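Hypothetical protein PA2201 (Pseudomonas aeruginosa, PDB 2FEF) is of unknown function but probably acts as a PoNi-type immunity protein that protects its bacterium from a PoNe-family DNase toxin. Local coordinates at residues P166-V169 and E170-Q174; L184-A188 and L189-S193; W255-M258 and E259-A262. All coordinates share one frame; numbering follows the deposited sequence.

Contact 1 (P166-V169 and E170-Q174)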
loop_
_atom_site.group_PDB
_atom_site.type_symbol
_atom_site.label_atom_id
_atom_site.label_comp_id
_atom_site.label_asym_id
_atom_site.label_seq_id
_atom_site.Cartn_x
_atom_site.Cartn_y
_atom_site.Cartn_z
ATOM N N PRO B 166 17.420 -9.515 -25.652
ATOM C CA PRO B 166 16.876 -10.719 -26.299
ATOM C C PRO B 166 15.902 -11.525 -25.473
ATOM O O PRO B 166 14.865 -11.863 -26.014
ATOM C CB PRO B 166 18.130 -11.546 -26.644
ATOM C CG PRO B 166 19.178 -10.452 -26.895
ATOM C CD PRO B 166 18.892 -9.510 -25.728
ATOM N N ALA B 167 16.189 -11.829 -24.203
ATOM C CA ALA B 167 15.198 -12.574 -23.393
ATOM C C ALA B 167 13.930 -11.756 -23.158
ATOM O O ALA B 167 12.814 -12.304 -23.148
ATOM C CB ALA B 167 15.774 -13.012 -22.059
ATOM N N LEU B 168 14.098 -10.458 -22.930
ATOM C CA LEU B 168 12.938 -9.561 -22.820
ATOM C C LEU B 168 12.032 -9.648 -24.039
ATOM O O LEU B 168 10.832 -9.853 -23.910
ATOM C CB LEU B 168 13.367 -8.095 -22.545
ATOM C CG LEU B 168 14.034 -7.849 -21.185
ATOM C CD1 LEU B 168 14.657 -6.475 -21.142
ATOM C CD2 LEU B 168 13.051 -8.013 -20.021
ATOM N N VAL B 169 12.587 -9.465 -25.225
ATOM C CA VAL B 169 11.796 -9.593 -26.452
ATOM C C VAL B 169 11.153 -10.991 -26.587
ATOM O O VAL B 169 9.966 -11.099 -26.879
ATOM C CB VAL B 169 12.633 -9.211 -27.666
ATOM C CG1 VAL B 169 11.895 -9.471 -28.929
ATOM C CG2 VAL B 169 13.010 -7.665 -27.579
ATOM N N GLU B 170 11.920 -12.059 -26.373
ATOM C CA GLU B 170 11.324 -13.403 -26.481
ATOM C C GLU B 170 10.239 -13.702 -25.424
ATOM O O GLU B 170 9.133 -14.148 -25.760
ATOM C CB GLU B 170 12.382 -14.515 -26.439
ATOM C CG GLU B 170 11.699 -15.905 -26.376
ATOM C CD GLU B 170 12.653 -17.050 -26.423
ATOM O OE1 GLU B 170 13.809 -16.862 -26.023
ATOM O OE2 GLU B 170 12.232 -18.145 -26.858
ATOM N N GLU B 171 10.583 -13.514 -24.159
ATOM C CA GLU B 171 9.775 -14.043 -23.058
ATOM C C GLU B 171 8.686 -13.061 -22.610
ATOM O O GLU B 171 7.563 -13.473 -22.278
ATOM C CB GLU B 171 10.652 -14.421 -21.871
ATOM C CG GLU B 171 11.795 -15.415 -22.211
ATOM C CD GLU B 171 12.427 -16.115 -20.979
ATOM O OE1 GLU B 171 13.676 -16.292 -20.952
ATOM O OE2 GLU B 171 11.689 -16.507 -20.037
ATOM N N VAL B 172 9.026 -11.778 -22.587
ATOM C CA VAL B 172 8.087 -10.761 -22.097
ATOM C C VAL B 172 7.171 -10.270 -23.225
ATOM O O VAL B 172 5.950 -10.104 -23.008
ATOM C CB VAL B 172 8.798 -9.554 -21.392
ATOM C CG1 VAL B 172 7.774 -8.611 -20.742
ATOM C CG2 VAL B 172 9.797 -10.031 -20.333
ATOM N N LEU B 173 7.744 -10.004 -24.408
ATOM C CA LEU B 173 6.953 -9.461 -25.517
ATOM C C LEU B 173 6.467 -10.531 -26.483
ATOM O O LEU B 173 5.617 -10.242 -27.324
ATOM C CB LEU B 173 7.736 -8.372 -26.301
ATOM C CG LEU B 173 8.459 -7.290 -25.512
ATOM C CD1 LEU B 173 9.085 -6.244 -26.491
ATOM C CD2 LEU B 173 7.577 -6.603 -24.513
ATOM N N GLN B 174 7.042 -11.739 -26.388
ATOM C CA GLN B 174 6.770 -12.853 -27.317
ATOM C C GLN B 174 6.940 -12.398 -28.764
ATOM O O GLN B 174 6.131 -12.731 -29.643
ATOM C CB GLN B 174 5.380 -13.470 -27.068
ATOM C CG GLN B 174 5.191 -13.991 -25.651
ATOM C CD GLN B 174 3.862 -14.724 -25.446
ATOM O OE1 GLN B 174 3.062 -14.884 -26.374
ATOM N NE2 GLN B 174 3.627 -15.164 -24.224
#
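The flat carboxylate of Glu171 passes the methyl of Ala167 in van der Waals contact, OE1 4.0 Å from Ala167 CB, but its polar ties lie elsewhere: both oxygens are hydrogen-bonded outside this pair, OE2 in a salt bridge to Arg116 NE on helix 97-127. With CG anti to the carbonyl carbon of its own residue (chi1 -55°), Glu171 lays CG beside the Ala167 carbonyl, 3.4 Å from Ala167 O. The small methyl of Ala167 suits a position one turn below so long a chain. The flat peptide groups of the same turns are joined by two regular helical bonds, Glu170 N to Pro166 O (3.0 Å) and Glu171 N to Ala167 O (2.7 Å). Then the helix widens: Leu168 O accepts from Val172 N at 3.0 Å, with the donor tilted 31° from the carbonyl plane, and from Leu173 N at 3.1 Å, nearly in line with the C=O bond. On the buried side Leu168 and Val172 lie side by side, Leu168 CD2 touching Val172 CG2 at 3.8 Å; Leu168 touches Tyr104 and Val172 touches Ser115, both of helix 97-127. Pro166 fits the first turn, where a backbone N-H is not needed for helical bonding. Chemically, the shared acceptor satisfies two amides at the pi-type turn, while Arg116 probably keeps Glu171 ionised; polar tie and apolar packing alike join helix 165-172 to helix 97-127.

Contact 2 (L184-A188 and L189-S193)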
loop_
_atom_site.group_PDB
_atom_site.type_symbol
_atom_site.label_atom_id
_atom_site.label_comp_id
_atom_site.label_asym_id
_atom_site.label_seq_id
_atom_site.Cartn_x
_atom_site.Cartn_y
_atom_site.Cartn_z
ATOM N N LEU B 184 15.116 -0.468 -31.988
ATOM C CA LEU B 184 15.757 -0.400 -30.664
ATOM C C LEU B 184 16.469 -1.693 -30.282
ATOM O O LEU B 184 17.526 -1.657 -29.667
ATOM C CB LEU B 184 14.760 0.009 -29.579
ATOM C CG LEU B 184 14.213 1.440 -29.722
ATOM C CD1 LEU B 184 13.181 1.740 -28.638
ATOM C CD2 LEU B 184 15.381 2.461 -29.697
ATOM N N GLY B 185 15.882 -2.836 -30.623
ATOM C CA GLY B 185 16.496 -4.121 -30.294
ATOM C C GLY B 185 17.349 -4.773 -31.354
ATOM O O GLY B 185 17.881 -5.871 -31.129
ATOM N N ALA B 186 17.494 -4.105 -32.498
ATOM C CA ALA B 186 18.130 -4.688 -33.682
ATOM C C ALA B 186 19.532 -5.237 -33.419
ATOM O O ALA B 186 19.816 -6.388 -33.759
ATOM C CB ALA B 186 18.156 -3.678 -34.833
ATOM N N ALA B 187 20.389 -4.424 -32.797
ATOM C CA ALA B 187 21.782 -4.810 -32.514
ATOM C C ALA B 187 21.820 -5.935 -31.512
ATOM O O ALA B 187 22.616 -6.860 -31.653
ATOM C CB ALA B 187 22.585 -3.627 -31.975
ATOM N N ALA B 188 20.970 -5.839 -30.488
ATOM C CA ALA B 188 20.906 -6.841 -29.433
ATOM C C ALA B 188 20.517 -8.235 -29.942
ATOM O O ALA B 188 21.072 -9.243 -29.491
ATOM C CB ALA B 188 19.937 -6.391 -28.340
ATOM N N LEU B 189 19.573 -8.266 -30.876
ATOM C CA LEU B 189 18.983 -9.503 -31.385
ATOM C C LEU B 189 19.628 -9.984 -32.679
ATOM O O LEU B 189 19.421 -11.139 -33.084
ATOM C CB LEU B 189 17.510 -9.261 -31.660
ATOM C CG LEU B 189 16.539 -9.286 -30.482
ATOM C CD1 LEU B 189 15.348 -8.361 -30.761
ATOM C CD2 LEU B 189 16.075 -10.724 -30.210
ATOM N N GLY B 190 20.383 -9.095 -33.327
ATOM C CA GLY B 190 20.955 -9.358 -34.657
ATOM C C GLY B 190 19.894 -9.350 -35.748
ATOM O O GLY B 190 19.917 -10.170 -36.675
ATOM N N LEU B 191 18.956 -8.416 -35.644
ATOM C CA LEU B 191 17.895 -8.280 -36.632
ATOM C C LEU B 191 18.458 -7.788 -37.948
ATOM O O LEU B 191 19.304 -6.891 -37.971
ATOM C CB LEU B 191 16.827 -7.296 -36.149
ATOM C CG LEU B 191 15.971 -7.720 -34.967
ATOM C CD1 LEU B 191 14.961 -6.610 -34.713
ATOM C CD2 LEU B 191 15.274 -9.092 -35.191
ATOM N N THR B 192 17.964 -8.369 -39.033
ATOM C CA THR B 192 18.348 -7.943 -40.385
ATOM C C THR B 192 17.225 -7.165 -41.086
ATOM O O THR B 192 17.467 -6.457 -42.071
ATOM C CB THR B 192 18.909 -9.119 -41.248
ATOM O OG1 THR B 192 18.055 -10.272 -41.146
ATOM C CG2 THR B 192 20.308 -9.494 -40.769
ATOM N N SER B 193 16.011 -7.265 -40.545
ATOM C CA SER B 193 14.866 -6.476 -41.022
ATOM C C SER B 193 13.959 -6.025 -39.869
ATOM O O SER B 193 13.982 -6.604 -38.787
ATOM C CB SER B 193 14.042 -7.304 -42.009
ATOM O OG SER B 193 13.270 -8.258 -41.298
#
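A glycine-terminated helix end closes helix 179-189, with Ala186 and Leu191 meeting across it. The carbonyl of Ala186 takes the N-H of Leu191 on a lone pair in the carbonyl plane, Leu191 N lying 2.9 Å from Ala186 O, whereas the bond from Gly190 N to the same oxygen is weak. The positive phi of Gly190 (72°) costs little where there is no side chain. Here the chain turns off the helix, and Leu191 comes against Ala186, its CB 4.1 Å from Ala186 CB and its CD1 3.8 Å from Ala186 CA. Just before Gly190, Leu189 N bonds to Gly185 O at 2.9 Å. The Leu189 side chain, with CG beside its own backbone N (chi1 -80°), bends over that same carbonyl, bringing CD1 to 3.6 Å from Gly185 O. Gly185 offers no CB here, which suits the closeness of Leu189 CD1. The small methyl of Ala188 in turn packs against Ile165 and Gln162. The 6→1 backbone bond, the positive-phi glycine and the apolar Ala186-Leu191 contact resemble a Schellman C-cap, but with Gly190 N 3.6 Å from Ala187 O the 5→2 bond is not made, so the motif is incomplete.

Contact 3 (W255-M258 and E259-A262)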
loop_
_atom_site.group_PDB
_atom_site.type_symbol
_atom_site.label_atom_id
_atom_site.label_comp_id
_atom_site.label_asym_id
_atom_site.label_seq_id
_atom_site.Cartn_x
_atom_site.Cartn_y
_atom_site.Cartn_z
ATOM N N TRP B 255 8.220 12.245 -19.495
ATOM C CA TRP B 255 8.768 13.414 -20.187
ATOM C C TRP B 255 9.770 13.067 -21.296
ATOM O O TRP B 255 10.040 13.877 -22.175
ATOM C CB TRP B 255 9.481 14.226 -19.108
ATOM C CG TRP B 255 10.124 15.527 -19.464
ATOM C CD1 TRP B 255 11.441 15.756 -19.703
ATOM C CD2 TRP B 255 9.468 16.783 -19.535
ATOM N NE1 TRP B 255 11.657 17.088 -19.923
ATOM C CE2 TRP B 255 10.452 17.751 -19.815
ATOM C CE3 TRP B 255 8.139 17.192 -19.364
ATOM C CZ2 TRP B 255 10.145 19.102 -19.964
ATOM C CZ3 TRP B 255 7.839 18.544 -19.501
ATOM C CH2 TRP B 255 8.838 19.480 -19.801
ATOM N N TRP B 256 10.342 11.868 -21.236
ATOM C CA TRP B 256 11.609 11.602 -21.915
ATOM C C TRP B 256 11.495 11.014 -23.303
ATOM O O TRP B 256 10.853 10.004 -23.504
ATOM C CB TRP B 256 12.484 10.691 -21.026
ATOM C CG TRP B 256 12.695 11.371 -19.712
ATOM C CD1 TRP B 256 12.148 11.030 -18.505
ATOM C CD2 TRP B 256 13.446 12.557 -19.502
ATOM N NE1 TRP B 256 12.520 11.944 -17.553
ATOM C CE2 TRP B 256 13.329 12.888 -18.134
ATOM C CE3 TRP B 256 14.205 13.386 -20.347
ATOM C CZ2 TRP B 256 13.943 14.003 -17.577
ATOM C CZ3 TRP B 256 14.815 14.505 -19.797
ATOM C CH2 TRP B 256 14.687 14.803 -18.424
ATOM N N ALA B 257 12.186 11.640 -24.255
ATOM C CA ALA B 257 12.352 11.063 -25.580
ATOM C C ALA B 257 13.387 9.956 -25.530
ATOM O O ALA B 257 14.480 10.090 -26.076
ATOM C CB ALA B 257 12.801 12.164 -26.595
HETATM N N MSE B 258 13.011 8.841 -24.912
HETATM C CA MSE B 258 13.891 7.676 -24.710
HETATM C C MSE B 258 14.232 7.029 -26.019
HETATM O O MSE B 258 15.331 6.503 -26.177
HETATM C CB MSE B 258 13.090 6.617 -23.929
HETATM C CG MSE B 258 12.879 7.053 -22.570
HETATM SE SE MSE B 258 11.931 5.595 -21.643
HETATM C CE MSE B 258 11.959 6.547 -19.972
ATOM N N GLU B 259 13.277 7.051 -26.953
ATOM C CA GLU B 259 13.500 6.458 -28.263
ATOM C C GLU B 259 14.590 7.217 -29.058
ATOM O O GLU B 259 15.512 6.597 -29.579
ATOM C CB GLU B 259 12.197 6.295 -29.064
ATOM C CG GLU B 259 11.522 7.521 -29.746
ATOM C CD GLU B 259 10.983 8.569 -28.802
ATOM O OE1 GLU B 259 11.779 9.099 -27.992
ATOM O OE2 GLU B 259 9.804 8.966 -28.922
ATOM N N VAL B 260 14.467 8.533 -29.128
ATOM C CA VAL B 260 15.464 9.378 -29.840
ATOM C C VAL B 260 16.848 9.237 -29.180
ATOM O O VAL B 260 17.877 9.092 -29.864
ATOM C CB VAL B 260 15.034 10.865 -29.886
ATOM C CG1 VAL B 260 16.047 11.735 -30.687
ATOM C CG2 VAL B 260 13.653 11.006 -30.490
ATOM N N SER B 261 16.875 9.303 -27.854
ATOM C CA SER B 261 18.149 9.166 -27.134
ATOM C C SER B 261 18.787 7.795 -27.400
ATOM O O SER B 261 19.989 7.729 -27.695
ATOM C CB SER B 261 17.966 9.431 -25.631
ATOM O OG SER B 261 17.179 10.625 -25.444
ATOM N N ALA B 262 17.989 6.712 -27.348
ATOM C CA ALA B 262 18.535 5.368 -27.610
ATOM C C ALA B 262 18.998 5.242 -29.060
ATOM O O ALA B 262 20.029 4.631 -29.351
ATOM C CB ALA B 262 17.513 4.289 -27.238
#
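Ser261 grips the carbonyl of Ala257 twice. Its backbone N bonds to Ala257 O at 3.1 Å, almost straight (167° at the hydrogen), and its hydroxyl donates to the same oxygen, Ser261 OG lying 2.8 Å from Ala257 O and above the carbonyl plane. Serine is short enough for OG to fold back in this way (chi1 -46°, anti to its carbonyl carbon), and OG also receives the N-H of Leu281. One residue on, Ala262 N bonds to Met258 O at 2.9 Å. The Glu259 side chain folds back toward the Ala257-Met258 peptide: CG lies between backbone N and carbonyl carbon (chi1 76°), and a bend at chi2 brings OE1 to 3.1 Å from Ala257 C. There OE1 takes the Val260 N-H on the anti side of the carboxylate, 3.0 Å from Val260 N. As this amide lies in the first turn, the helix end would probably stabilise the negative charge. The small methyl of Ala257 leaves room for OE1, 3.5 Å from its CB. Outside the two segments, Tyr225 OH and Tyr230 OH hydrogen-bond to OE2, probably limiting rotation of the carboxylate. Ala257, the N-cap residue, centres an inverse gamma turn closed weakly by Met258 N to Trp256 O. Around this helix start, Val260 presents an apolar side to Leu226 of helix 223-234, while small Ala262 and the extended selenomethionine at Met258 meet helix 146-158, Met258 also touching Ile91 of helix 66-93.

Contact 2 touches both of the others. Toward contact 1, whose centre is about 13 Å away, the end of helix 179-189 packs on helix 165-172, with Leu189 CD1 4.0 Å from Val169 CG2 and Pro166 CG 3.4 Å from Ala188 O. Elsewhere, Leu184 CD2 lies 3.7 Å from Ala262 CB of contact 3, the centres of contacts 2 and 3 being about 18 Å apart. Contacts 1 and 3 do not meet: their nearest atoms are about 12 Å apart. Contact 2 is a surface helix end, and a 1,2-ethanediol, probably from the crystallisation liquor, lies about 4 Å from the Ala186 side chain; contact 3 is a buried helix start.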